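Local coordinates for branched-chain alpha-ketoacid decarboxylase (Lactococcus lactis, PDB 2VBF), which probably decarboxylates branched-chain and aromatic alpha-keto acids to aldehydes, using thiamine diphosphate and a magnesium ion, at residues E527-S530 against V531-A535; Y503-L506 against P507-F510. One frame throughout, in Å; residues are numbered along the deposited sequence.

Interaction 1. Residues E527-S530 against V531-A535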
ATOM      1  N   GLU A 527       3.943 -28.743  23.158  1.00 19.88           N
ATOM      2  CA  GLU A 527       4.879 -28.119  22.237  1.00 20.06           C
ATOM      3  C   GLU A 527       4.871 -26.602  22.396  1.00 19.14           C
ATOM      4  O   GLU A 527       5.925 -25.981  22.377  1.00 19.54           O
ATOM      5  CB  GLU A 527       4.546 -28.494  20.795  1.00 19.43           C
ATOM      6  CG  GLU A 527       4.976 -29.903  20.427  1.00 20.12           C
ATOM      7  CD  GLU A 527       4.278 -30.434  19.195  1.00 23.36           C
ATOM      8  OE1 GLU A 527       3.567 -29.660  18.528  1.00 23.87           O
ATOM      9  OE2 GLU A 527       4.437 -31.639  18.891  1.00 25.58           O
ATOM     10  N   PHE A 528       3.688 -26.024  22.577  1.00 19.29           N
ATOM     11  CA  PHE A 528       3.572 -24.573  22.753  1.00 19.69           C
ATOM     12  C   PHE A 528       4.317 -24.079  23.992  1.00 19.11           C
ATOM     13  O   PHE A 528       5.118 -23.147  23.917  1.00 20.71           O
ATOM     14  CB  PHE A 528       2.125 -24.115  22.825  1.00 18.75           C
ATOM     15  CG  PHE A 528       1.997 -22.629  22.987  1.00 18.39           C
ATOM     16  CD1 PHE A 528       2.160 -21.789  21.892  1.00 17.78           C
ATOM     17  CD2 PHE A 528       1.791 -22.065  24.238  1.00 18.23           C
ATOM     18  CE1 PHE A 528       2.095 -20.410  22.044  1.00 18.09           C
ATOM     19  CE2 PHE A 528       1.710 -20.694  24.388  1.00 19.20           C
ATOM     20  CZ  PHE A 528       1.862 -19.871  23.284  1.00 17.87           C
ATOM     21  N   VAL A 529       4.070 -24.730  25.125  1.00 20.39           N
ATOM     22  CA  VAL A 529       4.755 -24.392  26.374  1.00 20.28           C
ATOM     23  C   VAL A 529       6.273 -24.556  26.252  1.00 21.11           C
ATOM     24  O   VAL A 529       7.015 -23.676  26.690  1.00 23.39           O
ATOM     25  CB  VAL A 529       4.194 -25.209  27.566  1.00 21.27           C
ATOM     26  CG1 VAL A 529       5.073 -25.047  28.799  1.00 20.78           C
ATOM     27  CG2 VAL A 529       2.770 -24.773  27.863  1.00 21.92           C
ATOM     28  N   SER A 530       6.733 -25.649  25.637  1.00 20.96           N
ATOM     29  CA  SER A 530       8.172 -25.895  25.453  1.00 22.67           C
ATOM     30  C   SER A 530       8.835 -24.778  24.650  1.00 22.86           C
ATOM     31  O   SER A 530       9.837 -24.206  25.075  1.00 24.27           O
ATOM     32  CB  SER A 530       8.418 -27.249  24.766  1.00 23.17           C
ATOM     33  OG  SER A 530       9.808 -27.483  24.520  1.00 27.25           O
ATOM     34  N   VAL A 531       8.251 -24.457  23.500  1.00 23.04           N
ATOM     35  CA  VAL A 531       8.815 -23.441  22.613  1.00 22.78           C
ATOM     36  C   VAL A 531       8.707 -22.035  23.207  1.00 22.30           C
ATOM     37  O   VAL A 531       9.622 -21.230  23.072  1.00 20.40           O
ATOM     38  CB  VAL A 531       8.141 -23.459  21.222  1.00 22.73           C
ATOM     39  CG1 VAL A 531       8.671 -22.325  20.375  1.00 24.30           C
ATOM     40  CG2 VAL A 531       8.370 -24.806  20.528  1.00 23.36           C
ATOM     41  N   MET A 532       7.590 -21.733  23.856  1.00 22.39           N
ATOM     42  CA  MET A 532       7.429 -20.435  24.502  1.00 23.47           C
ATOM     43  C   MET A 532       8.505 -20.197  25.564  1.00 23.83           C
ATOM     44  O   MET A 532       9.101 -19.129  25.612  1.00 22.11           O
ATOM     45  CB  MET A 532       6.043 -20.309  25.128  1.00 23.69           C
ATOM     46  CG  MET A 532       5.907 -19.132  26.064  1.00 23.96           C
ATOM     47  SD  MET A 532       5.936 -17.551  25.214  1.00 27.16           S
ATOM     48  CE  MET A 532       4.165 -17.363  25.102  1.00 22.12           C
ATOM     49  N   LYS A 533       8.741 -21.194  26.415  1.00 24.22           N
ATOM     50  CA  LYS A 533       9.751 -21.076  27.473  1.00 25.13           C
ATOM     51  C   LYS A 533      11.153 -20.959  26.886  1.00 24.29           C
ATOM     52  O   LYS A 533      11.973 -20.158  27.350  1.00 24.36           O
ATOM     53  CB  LYS A 533       9.681 -22.293  28.397  1.00 26.87           C
ATOM     54  CG  LYS A 533       8.445 -22.333  29.261  1.00 28.15           C
ATOM     55  CD  LYS A 533       8.466 -23.569  30.139  1.00 28.85           C
ATOM     56  CE  LYS A 533       7.423 -23.489  31.238  1.00 29.56           C
ATOM     57  NZ  LYS A 533       7.465 -24.704  32.124  1.00 30.99           N
ATOM     58  N   GLU A 534      11.413 -21.774  25.869  1.00 23.63           N
ATOM     59  CA  GLU A 534      12.665 -21.764  25.113  1.00 23.57           C
ATOM     60  C   GLU A 534      12.899 -20.361  24.553  1.00 22.74           C
ATOM     61  O   GLU A 534      13.969 -19.772  24.745  1.00 22.87           O
ATOM     62  CB  GLU A 534      12.568 -22.809  23.988  1.00 24.61           C
ATOM     63  CG  GLU A 534      13.780 -22.978  23.078  1.00 25.25           C
ATOM     64  CD  GLU A 534      13.485 -23.881  21.873  1.00 27.09           C
ATOM     65  OE1 GLU A 534      12.354 -24.412  21.780  1.00 29.54           O
ATOM     66  OE2 GLU A 534      14.379 -24.053  21.019  1.00 29.49           O
ATOM     67  N   ALA A 535      11.882 -19.830  23.876  1.00 21.13           N
ATOM     68  CA  ALA A 535      11.946 -18.482  23.282  1.00 21.50           C
ATOM     69  C   ALA A 535      12.206 -17.411  24.343  1.00 20.95           C
ATOM     70  O   ALA A 535      13.145 -16.614  24.209  1.00 21.03           O
ATOM     71  CB  ALA A 535      10.650 -18.173  22.517  1.00 20.67           C
TER
HETATM   72  O   HOH W   1      11.313 -26.734  22.234  1.00 36.12           O

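Interaction 2. Residues Y503-L506 against P507-F510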
ATOM      1  N   TYR A 503       5.065 -21.368   6.409  1.00 13.43           N
ATOM      2  CA  TYR A 503       5.365 -20.177   7.236  1.00 14.12           C
ATOM      3  C   TYR A 503       6.658 -20.331   8.028  1.00 14.46           C
ATOM      4  O   TYR A 503       7.426 -19.397   8.122  1.00 14.08           O
ATOM      5  CB  TYR A 503       4.177 -19.834   8.152  1.00 14.39           C
ATOM      6  CG  TYR A 503       2.930 -19.561   7.338  1.00 13.40           C
ATOM      7  CD1 TYR A 503       2.817 -18.396   6.584  1.00 14.62           C
ATOM      8  CD2 TYR A 503       1.897 -20.483   7.284  1.00 13.66           C
ATOM      9  CE1 TYR A 503       1.687 -18.158   5.794  1.00 14.82           C
ATOM     10  CE2 TYR A 503       0.776 -20.265   6.509  1.00 12.89           C
ATOM     11  CZ  TYR A 503       0.677 -19.090   5.752  1.00 13.53           C
ATOM     12  OH  TYR A 503      -0.434 -18.884   4.968  1.00 13.12           O
ATOM     13  N   SER A 504       6.912 -21.524   8.566  1.00 15.21           N
ATOM     14  CA  SER A 504       8.099 -21.740   9.399  1.00 15.97           C
ATOM     15  C   SER A 504       9.422 -21.601   8.621  1.00 16.78           C
ATOM     16  O   SER A 504      10.480 -21.354   9.214  1.00 20.17           O
ATOM     17  CB  SER A 504       8.025 -23.105  10.100  1.00 17.71           C
ATOM     18  OG  SER A 504       8.271 -24.157   9.186  1.00 16.54           O
ATOM     19  N   LYS A 505       9.353 -21.734   7.297  1.00 16.02           N
ATOM     20  CA  LYS A 505      10.527 -21.668   6.437  1.00 17.62           C
ATOM     21  C   LYS A 505      10.817 -20.266   5.891  1.00 15.94           C
ATOM     22  O   LYS A 505      11.817 -20.062   5.201  1.00 16.21           O
ATOM     23  CB  LYS A 505      10.367 -22.657   5.276  1.00 20.44           C
ATOM     24  CG  LYS A 505      10.117 -24.103   5.696  1.00 24.37           C
ATOM     25  CD  LYS A 505      11.157 -24.638   6.671  1.00 27.03           C
ATOM     26  CE  LYS A 505      10.817 -26.070   7.075  1.00 28.45           C
ATOM     27  NZ  LYS A 505      11.835 -26.646   8.003  1.00 30.39           N
ATOM     28  N   LEU A 506       9.971 -19.288   6.215  1.00 14.71           N
ATOM     29  CA  LEU A 506      10.192 -17.923   5.741  1.00 14.79           C
ATOM     30  C   LEU A 506      11.549 -17.308   6.150  1.00 15.00           C
ATOM     31  O   LEU A 506      12.269 -16.781   5.296  1.00 16.37           O
ATOM     32  CB  LEU A 506       9.004 -17.016   6.132  1.00 13.69           C
ATOM     33  CG  LEU A 506       7.731 -17.279   5.313  1.00 11.69           C
ATOM     34  CD1 LEU A 506       6.508 -16.653   5.990  1.00 13.75           C
ATOM     35  CD2 LEU A 506       7.877 -16.779   3.849  1.00 14.55           C
ATOM     36  N   PRO A 507      11.897 -17.337   7.455  1.00 15.24           N
ATOM     37  CA  PRO A 507      13.178 -16.715   7.817  1.00 16.41           C
ATOM     38  C   PRO A 507      14.375 -17.259   7.030  1.00 16.98           C
ATOM     39  O   PRO A 507      15.189 -16.484   6.542  1.00 16.80           O
ATOM     40  CB  PRO A 507      13.295 -16.996   9.320  1.00 16.93           C
ATOM     41  CG  PRO A 507      11.849 -17.160   9.781  1.00 15.32           C
ATOM     42  CD  PRO A 507      11.179 -17.862   8.632  1.00 14.85           C
ATOM     43  N   GLU A 508      14.471 -18.576   6.878  1.00 16.94           N
ATOM     44  CA  GLU A 508      15.562 -19.177   6.097  1.00 18.66           C
ATOM     45  C   GLU A 508      15.568 -18.647   4.664  1.00 17.11           C
ATOM     46  O   GLU A 508      16.611 -18.270   4.124  1.00 17.18           O
ATOM     47  CB  GLU A 508      15.417 -20.702   6.075  1.00 19.60           C
ATOM     48  CG  GLU A 508      16.482 -21.424   5.286  1.00 22.56           C
ATOM     49  CD  GLU A 508      16.246 -22.929   5.236  1.00 25.35           C
ATOM     50  OE1 GLU A 508      15.097 -23.350   4.964  1.00 31.30           O
ATOM     51  OE2 GLU A 508      17.214 -23.689   5.455  1.00 34.07           O
ATOM     52  N   THR A 509      14.387 -18.630   4.049  1.00 15.77           N
ATOM     53  CA  THR A 509      14.257 -18.199   2.663  1.00 17.05           C
ATOM     54  C   THR A 509      14.603 -16.711   2.500  1.00 16.41           C
ATOM     55  O   THR A 509      15.135 -16.305   1.470  1.00 16.42           O
ATOM     56  CB  THR A 509      12.848 -18.522   2.132  1.00 15.56           C
ATOM     57  OG1 THR A 509      12.686 -19.943   2.092  1.00 17.54           O
ATOM     58  CG2 THR A 509      12.620 -17.952   0.737  1.00 14.16           C
ATOM     59  N   PHE A 510      14.348 -15.924   3.545  1.00 15.65           N
ATOM     60  CA  PHE A 510      14.626 -14.491   3.540  1.00 18.10           C
ATOM     61  C   PHE A 510      16.034 -14.153   4.057  1.00 19.34           C
ATOM     62  O   PHE A 510      16.352 -12.973   4.274  1.00 21.87           O
ATOM     63  CB  PHE A 510      13.539 -13.745   4.336  1.00 18.92           C
ATOM     64  CG  PHE A 510      12.241 -13.574   3.586  1.00 20.02           C
ATOM     65  CD1 PHE A 510      11.534 -14.666   3.111  1.00 20.59           C
ATOM     66  CD2 PHE A 510      11.714 -12.308   3.368  1.00 20.57           C
ATOM     67  CE1 PHE A 510      10.331 -14.505   2.424  1.00 20.46           C
ATOM     68  CE2 PHE A 510      10.523 -12.151   2.678  1.00 19.83           C
ATOM     69  CZ  PHE A 510       9.831 -13.250   2.205  1.00 20.03           C
TER
HETATM   70  O   HOH W   2      13.165 -20.709   8.487  1.00 21.59           O

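Interaction 1. Residues E527-S530 against V531-A535
Four successive i to i+4 hydrogen bonds carry V531, M532, K533 and E534 N back to the carbonyls of E527, F528, V529 and S530, the shortest being M532 N to F528 O at 2.8 Å, so 527-535 is unbroken alpha-helix. This helix, 525-537, is the crossover of the beta-alpha-beta unit made with strands 517-522 and 542-548. On its inner side F528 and M532 run side by side: the M532 chain, bent at both chi2 (70°) and chi3 (96°), brings its methyl CE to 3.9 Å from F528 CZ, obliquely to the ring. Both lie against helix 379-389, and F528 also meets F475. V529 and K533 lie alongside each other on a more exposed side, where the extended lysine chain lays CE 3.7 Å from V529 CG1. A water joins S530 and E534, lying 2.8 Å from S530 OG and donating to E534 OE1 at 2.6 Å. E534 OE2 forms a salt bridge with K520 of strand 517-522, while E527 OE1 accepts from the backbone N of R523 and T524. The helix thus pairs apolar side chains inward, while its acidic residues fasten it to the preceding strand and turn.

Interaction 2. Residues Y503-L506 against P507-F510
L506 O accepts the backbone N of F510 at 2.9 Å and K505 O that of T509 at 3.2 Å, two i to i+4 bonds that wind 505-510 into a short helical turn, with F510 the first residue to leave helical phi/psi. This turn, built round helix 506-509, belongs to the C-terminal thiamine diphosphate-binding domain and lies at the subunit interface. Proline at 507 has no N-H to give, yet fits the first turn of the helix; P507 CD sits 3.4 Å from L506 CB, a closeness set largely by the peptide bond between the two residues. The proline ring also rests on W544 and on V517 and S519 of strand 517-522. L506 and F510 run alongside each other, with L506 CD2 3.6 Å from F510 CE1. The phenyl ring swings back beside its own backbone N (chi1 -77°), which brings F510 CD1 to 3.1 Å from L506 O, the same oxygen that holds F510 N. Beyond the chain, F510 meets the ring of W501 of the second subunit, their planes at about 40°, and T509 OG1 is hydrogen-bonded to T509 OG1 of that subunit. Y503 is buried: its OH bonds to Q456 NE2 and its side chain touches D452, a magnesium ligand, so this residue lies in the second shell of the cofactor site. On the exposed side, K505 NZ and E508 OE1 stand 5.5 Å apart, too far for a salt bridge. A water bridges the backbone, donating to S504 O at 2.9 Å and accepting from E508 N at 3.0 Å.

Interaction 2 comes first along the chain and is complete before interaction 1 begins; the two are in series, neither nested nor crossed. Each is local and closes a helical turn, not a long loop. From 503-510 the chain passes into strand 517-522, turns into helix 525-537, which holds interaction 1, and returns as strand 542-548. The contacts do not touch, with centres 19 Å and nearest atoms about 10 Å apart, but both pack on these two neighbouring strands of the parallel sheet. Interaction 1 joins them to helix 379-389, whereas interaction 2 joins them to helix 452-458 and the second subunit.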